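Local coordinates for alpha-glucosidase (Pseudoalteromonas sp. K8, PDB 5HQA), which hydrolyses alpha-glucosidic linkages as a chloride-activated family 97 glycoside hydrolase and binds calcium near its sugar pocket, at residues Phe611-Lys617 and Thr632-Val638; Arg596-Leu602 and Asp642-Leu648. All blocks are in the same frame, centred on the assembly; numbering follows the deposited sequence.

Interaction 1. Residues Phe611-Lys617 and Thr632-Val638; sequences FEAHIYK and TIEKRLV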
ATOM      1  N   PHE A 611     -18.565  12.213 -24.304  1.00 21.37           N
ATOM      2  CA  PHE A 611     -18.385  10.895 -23.712  1.00 20.37           C
ATOM      3  C   PHE A 611     -19.730  10.198 -23.567  1.00 22.44           C
ATOM      4  O   PHE A 611     -20.774  10.842 -23.424  1.00 23.53           O
ATOM      5  CB  PHE A 611     -17.715  10.958 -22.333  1.00 20.15           C
ATOM      6  CG  PHE A 611     -16.342  11.559 -22.349  1.00 20.60           C
ATOM      7  CD1 PHE A 611     -16.174  12.936 -22.432  1.00 19.08           C
ATOM      8  CD2 PHE A 611     -15.217  10.754 -22.253  1.00 18.78           C
ATOM      9  CE1 PHE A 611     -14.904  13.500 -22.442  1.00 18.60           C
ATOM     10  CE2 PHE A 611     -13.943  11.313 -22.255  1.00 17.90           C
ATOM     11  CZ  PHE A 611     -13.787  12.688 -22.349  1.00 18.49           C
ATOM     12  N   GLU A 612     -19.696   8.874 -23.617  1.00 19.13           N
ATOM     13  CA  GLU A 612     -20.842   8.048 -23.262  1.00 19.18           C
ATOM     14  C   GLU A 612     -20.537   7.425 -21.909  1.00 19.27           C
ATOM     15  O   GLU A 612     -19.691   6.531 -21.808  1.00 19.42           O
ATOM     16  CB  GLU A 612     -21.114   6.976 -24.309  1.00 22.27           C
ATOM     17  CG  GLU A 612     -22.345   6.142 -23.990  1.00 25.20           C
ATOM     18  CD  GLU A 612     -22.562   5.018 -24.988  1.00 31.67           C
ATOM     19  OE1 GLU A 612     -21.722   4.094 -25.044  1.00 32.35           O
ATOM     20  OE2 GLU A 612     -23.575   5.063 -25.722  1.00 34.08           O
ATOM     21  N   ALA A 613     -21.197   7.919 -20.866  1.00 19.03           N
ATOM     22  CA  ALA A 613     -21.029   7.338 -19.544  1.00 18.10           C
ATOM     23  C   ALA A 613     -21.737   5.993 -19.479  1.00 21.48           C
ATOM     24  O   ALA A 613     -22.916   5.883 -19.829  1.00 22.59           O
ATOM     25  CB  ALA A 613     -21.580   8.280 -18.477  1.00 18.02           C
ATOM     26  N   HIS A 614     -21.015   4.971 -19.042  1.00 16.41           N
ATOM     27  CA  HIS A 614     -21.571   3.641 -18.815  1.00 16.41           C
ATOM     28  C   HIS A 614     -21.593   3.494 -17.299  1.00 17.37           C
ATOM     29  O   HIS A 614     -20.547   3.304 -16.673  1.00 15.96           O
ATOM     30  CB  HIS A 614     -20.729   2.577 -19.512  1.00 20.51           C
ATOM     31  CG  HIS A 614     -21.473   1.316 -19.813  1.00 33.34           C
ATOM     32  ND1 HIS A 614     -20.909   0.265 -20.506  1.00 38.24           N
ATOM     33  CD2 HIS A 614     -22.737   0.931 -19.513  1.00 37.02           C
ATOM     34  CE1 HIS A 614     -21.793  -0.713 -20.618  1.00 39.00           C
ATOM     35  NE2 HIS A 614     -22.911  -0.334 -20.025  1.00 36.34           N
ATOM     36  N   ILE A 615     -22.771   3.656 -16.705  1.00 15.76           N
ATOM     37  CA  ILE A 615     -22.912   3.852 -15.265  1.00 15.13           C
ATOM     38  C   ILE A 615     -23.395   2.551 -14.640  1.00 16.73           C
ATOM     39  O   ILE A 615     -24.446   2.032 -15.021  1.00 18.03           O
ATOM     40  CB  ILE A 615     -23.892   4.996 -14.954  1.00 15.86           C
ATOM     41  CG1 ILE A 615     -23.393   6.317 -15.546  1.00 16.82           C
ATOM     42  CG2 ILE A 615     -24.127   5.111 -13.458  1.00 16.00           C
ATOM     43  CD1 ILE A 615     -24.460   7.385 -15.602  1.00 17.62           C
ATOM     44  N   TYR A 616     -22.631   2.023 -13.682  1.00 14.25           N
ATOM     45  CA  TYR A 616     -23.001   0.827 -12.931  1.00 14.07           C
ATOM     46  C   TYR A 616     -23.257   1.276 -11.500  1.00 17.09           C
ATOM     47  O   TYR A 616     -22.319   1.666 -10.797  1.00 15.89           O
ATOM     48  CB  TYR A 616     -21.892  -0.228 -12.974  1.00 14.37           C
ATOM     49  CG  TYR A 616     -21.486  -0.705 -14.358  1.00 15.76           C
ATOM     50  CD1 TYR A 616     -20.707   0.097 -15.198  1.00 14.39           C
ATOM     51  CD2 TYR A 616     -21.848  -1.972 -14.810  1.00 14.80           C
ATOM     52  CE1 TYR A 616     -20.327  -0.348 -16.462  1.00 16.90           C
ATOM     53  CE2 TYR A 616     -21.472  -2.426 -16.066  1.00 15.40           C
ATOM     54  CZ  TYR A 616     -20.714  -1.611 -16.889  1.00 16.25           C
ATOM     55  OH  TYR A 616     -20.343  -2.070 -18.132  1.00 18.23           O
ATOM     56  N   LYS A 617     -24.514   1.234 -11.063  1.00 14.34           N
ATOM     57  CA  LYS A 617     -24.861   1.813  -9.773  1.00 14.10           C
ATOM     58  C   LYS A 617     -25.836   0.910  -9.034  1.00 16.18           C
ATOM     59  O   LYS A 617     -26.446  -0.002  -9.608  1.00 14.91           O
ATOM     60  CB  LYS A 617     -25.471   3.208  -9.934  1.00 14.72           C
ATOM     61  CG  LYS A 617     -26.685   3.232 -10.858  1.00 16.62           C
ATOM     62  CD  LYS A 617     -27.321   4.610 -10.877  1.00 20.85           C
ATOM     63  CE  LYS A 617     -28.109   4.836 -12.146  1.00 29.01           C
ATOM     64  NZ  LYS A 617     -28.957   6.057 -12.058  1.00 34.49           N
ATOM     65  N   THR A 632     -28.297  -1.232 -11.413  1.00 15.96           N
ATOM     66  CA  THR A 632     -28.763  -0.529 -12.600  1.00 16.97           C
ATOM     67  C   THR A 632     -27.556  -0.198 -13.462  1.00 18.87           C
ATOM     68  O   THR A 632     -26.545   0.284 -12.947  1.00 17.03           O
ATOM     69  CB  THR A 632     -29.523   0.748 -12.231  1.00 18.98           C
ATOM     70  OG1 THR A 632     -30.702   0.393 -11.507  1.00 21.67           O
ATOM     71  CG2 THR A 632     -29.920   1.536 -13.489  1.00 20.58           C
ATOM     72  N   ILE A 633     -27.643  -0.486 -14.757  1.00 17.09           N
ATOM     73  CA  ILE A 633     -26.591  -0.133 -15.703  1.00 16.99           C
ATOM     74  C   ILE A 633     -27.213   0.761 -16.759  1.00 19.15           C
ATOM     75  O   ILE A 633     -28.198   0.378 -17.405  1.00 19.12           O
ATOM     76  CB  ILE A 633     -25.936  -1.360 -16.350  1.00 19.66           C
ATOM     77  CG1 ILE A 633     -25.466  -2.357 -15.283  1.00 18.08           C
ATOM     78  CG2 ILE A 633     -24.761  -0.920 -17.209  1.00 17.00           C
ATOM     79  CD1 ILE A 633     -25.136  -3.734 -15.858  1.00 17.35           C
ATOM     80  N   GLU A 634     -26.638   1.945 -16.937  1.00 17.61           N
ATOM     81  CA  GLU A 634     -27.234   3.008 -17.728  1.00 20.51           C
ATOM     82  C   GLU A 634     -26.180   3.591 -18.657  1.00 19.36           C
ATOM     83  O   GLU A 634     -25.010   3.710 -18.277  1.00 20.54           O
ATOM     84  CB  GLU A 634     -27.786   4.092 -16.788  1.00 29.36           C
ATOM     85  CG  GLU A 634     -28.479   5.254 -17.451  1.00 40.88           C
ATOM     86  CD  GLU A 634     -28.974   6.278 -16.437  1.00 47.05           C
ATOM     87  OE1 GLU A 634     -29.647   7.248 -16.851  1.00 53.13           O
ATOM     88  OE2 GLU A 634     -28.688   6.113 -15.228  1.00 44.91           O
ATOM     89  N   LYS A 635     -26.583   3.954 -19.870  1.00 19.31           N
ATOM     90  CA  LYS A 635     -25.720   4.699 -20.779  1.00 23.92           C
ATOM     91  C   LYS A 635     -26.279   6.102 -20.958  1.00 24.79           C
ATOM     92  O   LYS A 635     -27.476   6.268 -21.224  1.00 26.88           O
ATOM     93  CB  LYS A 635     -25.583   3.988 -22.128  1.00 27.62           C
ATOM     94  CG  LYS A 635     -24.621   2.808 -22.069  1.00 31.40           C
ATOM     95  CD  LYS A 635     -24.398   2.164 -23.429  1.00 34.61           C
ATOM     96  CE  LYS A 635     -23.498   0.945 -23.298  1.00 36.43           C
ATOM     97  NZ  LYS A 635     -23.085   0.424 -24.626  1.00 42.08           N
ATOM     98  N   ARG A 636     -25.404   7.103 -20.858  0.50 22.73           N
ATOM     99  CA  ARG A 636     -25.814   8.502 -20.839  0.50 24.31           C
ATOM    100  C   ARG A 636     -24.733   9.351 -21.494  0.50 23.11           C
ATOM    101  O   ARG A 636     -23.568   9.274 -21.096  0.50 22.43           O
ATOM    102  CB  ARG A 636     -26.056   8.952 -19.393  0.50 25.83           C
ATOM    103  CG  ARG A 636     -26.461  10.399 -19.208  0.50 29.32           C
ATOM    104  CD  ARG A 636     -26.503  10.750 -17.722  0.50 29.16           C
ATOM    105  NE  ARG A 636     -27.447   9.912 -16.992  0.50 29.81           N
ATOM    106  CZ  ARG A 636     -27.556   9.879 -15.666  0.50 32.85           C
ATOM    107  NH1 ARG A 636     -26.774  10.639 -14.912  0.50 31.99           N
ATOM    108  NH2 ARG A 636     -28.447   9.084 -15.090  0.50 33.41           N
ATOM    109  N   LEU A 637     -25.114  10.158 -22.485  1.00 23.75           N
ATOM    110  CA  LEU A 637     -24.157  11.062 -23.119  1.00 22.44           C
ATOM    111  C   LEU A 637     -23.878  12.238 -22.190  1.00 21.92           C
ATOM    112  O   LEU A 637     -24.811  12.842 -21.653  1.00 27.91           O
ATOM    113  CB  LEU A 637     -24.687  11.570 -24.460  1.00 24.82           C
ATOM    114  CG  LEU A 637     -24.887  10.517 -25.551  1.00 29.73           C
ATOM    115  CD1 LEU A 637     -25.504  11.145 -26.784  1.00 33.26           C
ATOM    116  CD2 LEU A 637     -23.568   9.861 -25.903  1.00 30.77           C
ATOM    117  N   VAL A 638     -22.595  12.554 -21.986  1.00 20.41           N
ATOM    118  CA  VAL A 638     -22.190  13.633 -21.089  1.00 20.13           C
ATOM    119  C   VAL A 638     -20.972  14.354 -21.652  1.00 24.03           C
ATOM    120  O   VAL A 638     -20.236  13.828 -22.491  1.00 25.67           O
ATOM    121  CB  VAL A 638     -21.855  13.141 -19.659  1.00 21.56           C
ATOM    122  CG1 VAL A 638     -23.079  12.557 -18.967  1.00 21.38           C
ATOM    123  CG2 VAL A 638     -20.696  12.133 -19.693  1.00 20.28           C
TER

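Interaction 2. Residues Arg596-Leu602 and Asp642-Leu648; sequences RTIEISL and DKLTLKL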
ATOM      1  N   ARG A 596     -25.635   7.297   0.943  1.00 14.35           N
ATOM      2  CA  ARG A 596     -25.144   8.664   0.773  1.00 16.62           C
ATOM      3  C   ARG A 596     -25.460   9.162  -0.627  1.00 17.54           C
ATOM      4  O   ARG A 596     -25.343   8.416  -1.602  1.00 18.94           O
ATOM      5  CB  ARG A 596     -23.620   8.782   0.996  1.00 17.49           C
ATOM      6  CG  ARG A 596     -23.188   8.654   2.441  1.00 22.00           C
ATOM      7  CD  ARG A 596     -21.665   8.828   2.676  1.00 17.01           C
ATOM      8  NE  ARG A 596     -21.377   8.315   4.015  1.00 18.67           N
ATOM      9  CZ  ARG A 596     -21.539   9.024   5.123  1.00 24.25           C
ATOM     10  NH1 ARG A 596     -21.940  10.289   5.028  1.00 24.83           N
ATOM     11  NH2 ARG A 596     -21.298   8.485   6.322  1.00 23.53           N
ATOM     12  N   THR A 597     -25.838  10.435  -0.715  1.00 15.69           N
ATOM     13  CA  THR A 597     -25.993  11.143  -1.979  1.00 16.41           C
ATOM     14  C   THR A 597     -24.812  12.087  -2.150  1.00 18.54           C
ATOM     15  O   THR A 597     -24.508  12.868  -1.244  1.00 19.29           O
ATOM     16  CB  THR A 597     -27.306  11.925  -2.006  1.00 20.94           C
ATOM     17  OG1 THR A 597     -28.400  11.009  -1.897  1.00 25.33           O
ATOM     18  CG2 THR A 597     -27.441  12.716  -3.297  1.00 20.52           C
ATOM     19  N   ILE A 598     -24.138  12.006  -3.294  1.00 16.25           N
ATOM     20  CA  ILE A 598     -22.953  12.816  -3.556  1.00 17.21           C
ATOM     21  C   ILE A 598     -23.130  13.523  -4.893  1.00 18.84           C
ATOM     22  O   ILE A 598     -23.344  12.868  -5.920  1.00 18.97           O
ATOM     23  CB  ILE A 598     -21.672  11.971  -3.574  1.00 17.36           C
ATOM     24  CG1 ILE A 598     -21.604  11.079  -2.337  1.00 19.58           C
ATOM     25  CG2 ILE A 598     -20.448  12.882  -3.655  1.00 16.96           C
ATOM     26  CD1 ILE A 598     -20.633   9.945  -2.500  1.00 19.71           C
ATOM     27  N   GLU A 599     -23.015  14.848  -4.891  1.00 17.99           N
ATOM     28  CA  GLU A 599     -23.075  15.619  -6.125  1.00 20.40           C
ATOM     29  C   GLU A 599     -21.672  15.783  -6.696  1.00 23.04           C
ATOM     30  O   GLU A 599     -20.754  16.204  -5.986  1.00 23.79           O
ATOM     31  CB  GLU A 599     -23.703  16.988  -5.876  1.00 22.53           C
ATOM     32  CG  GLU A 599     -24.960  16.925  -5.042  1.00 28.10           C
ATOM     33  CD  GLU A 599     -26.135  16.328  -5.795  1.00 36.43           C
ATOM     34  OE1 GLU A 599     -26.053  16.196  -7.041  1.00 36.32           O
ATOM     35  OE2 GLU A 599     -27.144  15.990  -5.135  1.00 37.99           O
ATOM     36  N   ILE A 600     -21.514  15.471  -7.979  1.00 19.23           N
ATOM     37  CA  ILE A 600     -20.212  15.432  -8.630  1.00 22.26           C
ATOM     38  C   ILE A 600     -20.272  16.260  -9.908  1.00 24.35           C
ATOM     39  O   ILE A 600     -21.166  16.068 -10.738  1.00 23.47           O
ATOM     40  CB  ILE A 600     -19.794  13.978  -8.941  1.00 25.02           C
ATOM     41  CG1 ILE A 600     -19.450  13.244  -7.643  1.00 24.85           C
ATOM     42  CG2 ILE A 600     -18.625  13.932  -9.911  1.00 29.23           C
ATOM     43  CD1 ILE A 600     -18.320  13.882  -6.868  1.00 25.27           C
ATOM     44  N   SER A 601     -19.328  17.181 -10.065  1.00 22.09           N
ATOM     45  CA  SER A 601     -19.135  17.832 -11.352  1.00 20.67           C
ATOM     46  C   SER A 601     -18.316  16.931 -12.266  1.00 20.68           C
ATOM     47  O   SER A 601     -17.348  16.298 -11.835  1.00 20.11           O
ATOM     48  CB  SER A 601     -18.420  19.172 -11.183  1.00 19.98           C
ATOM     49  OG  SER A 601     -18.024  19.671 -12.448  1.00 22.90           O
ATOM     50  N   LEU A 602     -18.704  16.873 -13.539  1.00 20.16           N
ATOM     51  CA  LEU A 602     -17.939  16.120 -14.523  1.00 17.88           C
ATOM     52  C   LEU A 602     -16.876  16.971 -15.201  1.00 19.73           C
ATOM     53  O   LEU A 602     -16.406  16.608 -16.285  1.00 19.86           O
ATOM     54  CB  LEU A 602     -18.873  15.503 -15.571  1.00 17.97           C
ATOM     55  CG  LEU A 602     -19.891  14.490 -15.028  1.00 18.26           C
ATOM     56  CD1 LEU A 602     -20.686  13.854 -16.168  1.00 17.92           C
ATOM     57  CD2 LEU A 602     -19.207  13.416 -14.182  1.00 16.58           C
ATOM     58  N   ASP A 642     -21.450  18.791 -17.620  1.00 25.35           N
ATOM     59  CA  ASP A 642     -22.529  18.094 -16.940  1.00 23.13           C
ATOM     60  C   ASP A 642     -22.170  17.795 -15.489  1.00 23.71           C
ATOM     61  O   ASP A 642     -21.032  17.966 -15.046  1.00 23.01           O
ATOM     62  CB  ASP A 642     -22.871  16.795 -17.664  1.00 25.19           C
ATOM     63  CG  ASP A 642     -23.604  17.039 -18.964  1.00 32.27           C
ATOM     64  OD1 ASP A 642     -24.574  17.823 -18.949  1.00 36.28           O
ATOM     65  OD2 ASP A 642     -23.201  16.473 -19.999  1.00 33.02           O
ATOM     66  N   LYS A 643     -23.168  17.321 -14.751  1.00 24.42           N
ATOM     67  CA  LYS A 643     -22.972  16.907 -13.372  1.00 26.47           C
ATOM     68  C   LYS A 643     -23.688  15.582 -13.147  1.00 25.84           C
ATOM     69  O   LYS A 643     -24.558  15.179 -13.927  1.00 27.21           O
ATOM     70  CB  LYS A 643     -23.472  17.974 -12.383  1.00 33.97           C
ATOM     71  CG  LYS A 643     -24.946  18.298 -12.506  1.00 45.91           C
ATOM     72  CD  LYS A 643     -25.419  19.205 -11.368  1.00 57.95           C
ATOM     73  CE  LYS A 643     -26.956  19.254 -11.267  1.00 64.14           C
ATOM     74  NZ  LYS A 643     -27.475  18.760  -9.941  1.00 65.16           N
ATOM     75  N   LEU A 644     -23.295  14.898 -12.073  1.00 21.13           N
ATOM     76  CA  LEU A 644     -23.890  13.631 -11.672  1.00 24.61           C
ATOM     77  C   LEU A 644     -24.300  13.696 -10.217  1.00 23.95           C
ATOM     78  O   LEU A 644     -23.595  14.283  -9.394  1.00 25.82           O
ATOM     79  CB  LEU A 644     -22.928  12.457 -11.819  1.00 29.44           C
ATOM     80  CG  LEU A 644     -22.658  11.926 -13.208  1.00 34.56           C
ATOM     81  CD1 LEU A 644     -21.943  10.627 -13.053  1.00 32.16           C
ATOM     82  CD2 LEU A 644     -23.966  11.732 -13.920  1.00 40.76           C
ATOM     83  N   THR A 645     -25.422  13.067  -9.902  1.00 19.32           N
ATOM     84  CA  THR A 645     -25.806  12.802  -8.525  1.00 20.05           C
ATOM     85  C   THR A 645     -25.572  11.322  -8.271  1.00 21.71           C
ATOM     86  O   THR A 645     -26.254  10.472  -8.857  1.00 23.21           O
ATOM     87  CB  THR A 645     -27.262  13.174  -8.275  1.00 23.06           C
ATOM     88  OG1 THR A 645     -27.444  14.565  -8.548  1.00 24.36           O
ATOM     89  CG2 THR A 645     -27.631  12.891  -6.829  1.00 22.38           C
ATOM     90  N   LEU A 646     -24.590  11.012  -7.429  1.00 16.48           N
ATOM     91  CA  LEU A 646     -24.363   9.635  -7.012  1.00 18.18           C
ATOM     92  C   LEU A 646     -25.301   9.295  -5.864  1.00 18.62           C
ATOM     93  O   LEU A 646     -25.367  10.023  -4.872  1.00 20.88           O
ATOM     94  CB  LEU A 646     -22.908   9.442  -6.581  1.00 16.87           C
ATOM     95  CG  LEU A 646     -21.868   9.778  -7.648  1.00 19.61           C
ATOM     96  CD1 LEU A 646     -20.463   9.672  -7.077  1.00 19.20           C
ATOM     97  CD2 LEU A 646     -22.044   8.864  -8.852  1.00 24.83           C
ATOM     98  N   LYS A 647     -26.037   8.197  -6.003  1.00 16.58           N
ATOM     99  CA  LYS A 647     -26.914   7.699  -4.945  1.00 15.01           C
ATOM    100  C   LYS A 647     -26.380   6.334  -4.542  1.00 17.32           C
ATOM    101  O   LYS A 647     -26.631   5.327  -5.215  1.00 19.25           O
ATOM    102  CB  LYS A 647     -28.361   7.630  -5.400  1.00 17.37           C
ATOM    103  CG  LYS A 647     -28.871   8.956  -5.895  1.00 24.44           C
ATOM    104  CD  LYS A 647     -30.081   9.421  -5.118  1.00 36.30           C
ATOM    105  CE  LYS A 647     -30.813  10.482  -5.925  1.00 50.17           C
ATOM    106  NZ  LYS A 647     -32.242  10.650  -5.524  1.00 58.40           N
ATOM    107  N   LEU A 648     -25.639   6.306  -3.442  0.74 13.98           N
ATOM    108  CA  LEU A 648     -24.970   5.107  -2.966  0.74 13.60           C
ATOM    109  C   LEU A 648     -25.850   4.428  -1.923  0.74 15.49           C
ATOM    110  O   LEU A 648     -26.300   5.076  -0.972  0.74 16.17           O
ATOM    111  CB  LEU A 648     -23.602   5.465  -2.374  0.74 13.93           C
ATOM    112  CG  LEU A 648     -22.390   5.606  -3.313  0.74 16.49           C
ATOM    113  CD1 LEU A 648     -22.731   6.275  -4.631  0.74 14.35           C
ATOM    114  CD2 LEU A 648     -21.237   6.333  -2.641  0.74 11.43           C
TER
HETATM  115  O   HOH W   1     -24.691  17.153  -8.952  1.00 36.78           O
HETATM  116  O   HOH W   2     -19.602  20.356 -14.695  1.00 32.64           O

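Interaction 1. Residues Phe611-Lys617 and Thr632-Val638
Residues Phe-611 to Lys-617 and Thr-632 to Val-638 pair as antiparallel strands at the edge of the six-stranded sheet of the C-terminal domain. Eight backbone hydrogen bonds join them, two at each of the pairs Phe-611/Val-638, Ala-613/Arg-636, Ile-615/Glu-634 and Lys-617/Thr-632.

One face includes His-614, Tyr-616, Ile-633 and Lys-635. CE of Lys-635 sits over the centre of the His-614 ring, 3.6 Å from its centroid, in a CH-pi contact. The opposite face of that ring meets OH of Tyr-616. OE1 of Glu-612 makes a long salt bridge with NZ of Lys-635, 3.9 Å. CG2 of Ile-633 lies over the Tyr-616 ring, 4.0 Å from the centroid, and also touches NE2 of His-614. CG1 of Ile-633 anti to its carbonyl carbon (chi1 -52°) leaves CG2 beside that carbon, within reach of both rings. The rings of Phe-546 and Tyr-616 meet edge-to-face.

The other face holds a salt-bridge network. NZ of Lys-617 reaches OE2 of Glu-634 at 3.2 Å, a weak hydrogen bond. In one of its two modelled conformers, Arg-636 donates from NH2 to OE1 of Glu-634 at 2.8 Å, lying above the carboxylate plane while the oxygen lies in the guanidinium plane. The carboxylate then serves two cations, one at each oxygen. In that conformer CD1 of Ile-615 covers one guanidinium face, 4.0 Å from CZ of Arg-636.

On its far side, strand 611-618 bonds to strand 653-660, leaving 631-638 outermost. The pair is thus the edge of the antiparallel C-terminal sheet of this family 97 enzyme, against which a second, smaller sheet packs.

Interaction 2. Residues Arg596-Leu602 and Asp642-Leu648
Glu-599 of strand 596-601 lies alongside Thr-645 of strand 643-648, its non-hydrogen-bonded partner in an antiparallel pair. From CB, the chain bends at chi2 (-72°), bringing the carboxylate beside the threonine. CD stands 3.9 Å from CG2 of Thr-645. OE1 accepts a short 2.6 Å bond from OG1 of Thr-645, on its syn side and 17° out of the carboxylate plane. OE2 lies 3.6 Å from CG2 of Thr-645. A water also donates to OE1 of Glu-599 and to the carbonyl of Leu-644, and weakly accepts from NZ of Lys-643.

Beside this polar group, CG2 of Thr-597 meets CG2 of Thr-645 at 3.5 Å. The opposite face is apolar, apart from Arg-596. CD1 of Ile-598 touches CD2 of Leu-648 in one of the two modelled leucine conformers, and CG1 of Ile-600 touches CD1 of Leu-646 at 3.8 Å. Leu-602 N bonds to Asp-642 O, and CD2 of Leu-602 packs on CG of Leu-644.

Arg-596 forms a salt bridge with the magnesium ligand Asp-592. The apolar face lies on the larger sheet: Ile-598 and Ile-600 touch strand 567-574, Leu-644 and Leu-646 strand 653-660, and Leu-646 and Leu-648 strand 585-591.

How the interactions relate
Both interactions are antiparallel pairings within the C-terminal domain, each partly buried. Interaction 1 forms the border of the six-stranded sheet; interaction 2 is a separate two-stranded sheet packed against it. Along the chain, each strand of interaction 2 neighbours one of interaction 1. The pairs meet where Val-638 CB touches Leu-602 CD1 at 3.7 Å. Their chemistry differs. Charged groups of interaction 1 occur on both sheet faces, and its rings mix with lysine and isoleucine carbons. Interaction 2 separates apolar from polar groups more sharply, apart from Arg-596 at the magnesium end of the inward face: isoleucines and leucines face inward, while threonines, Glu-599 and lysines lie on its exposed side.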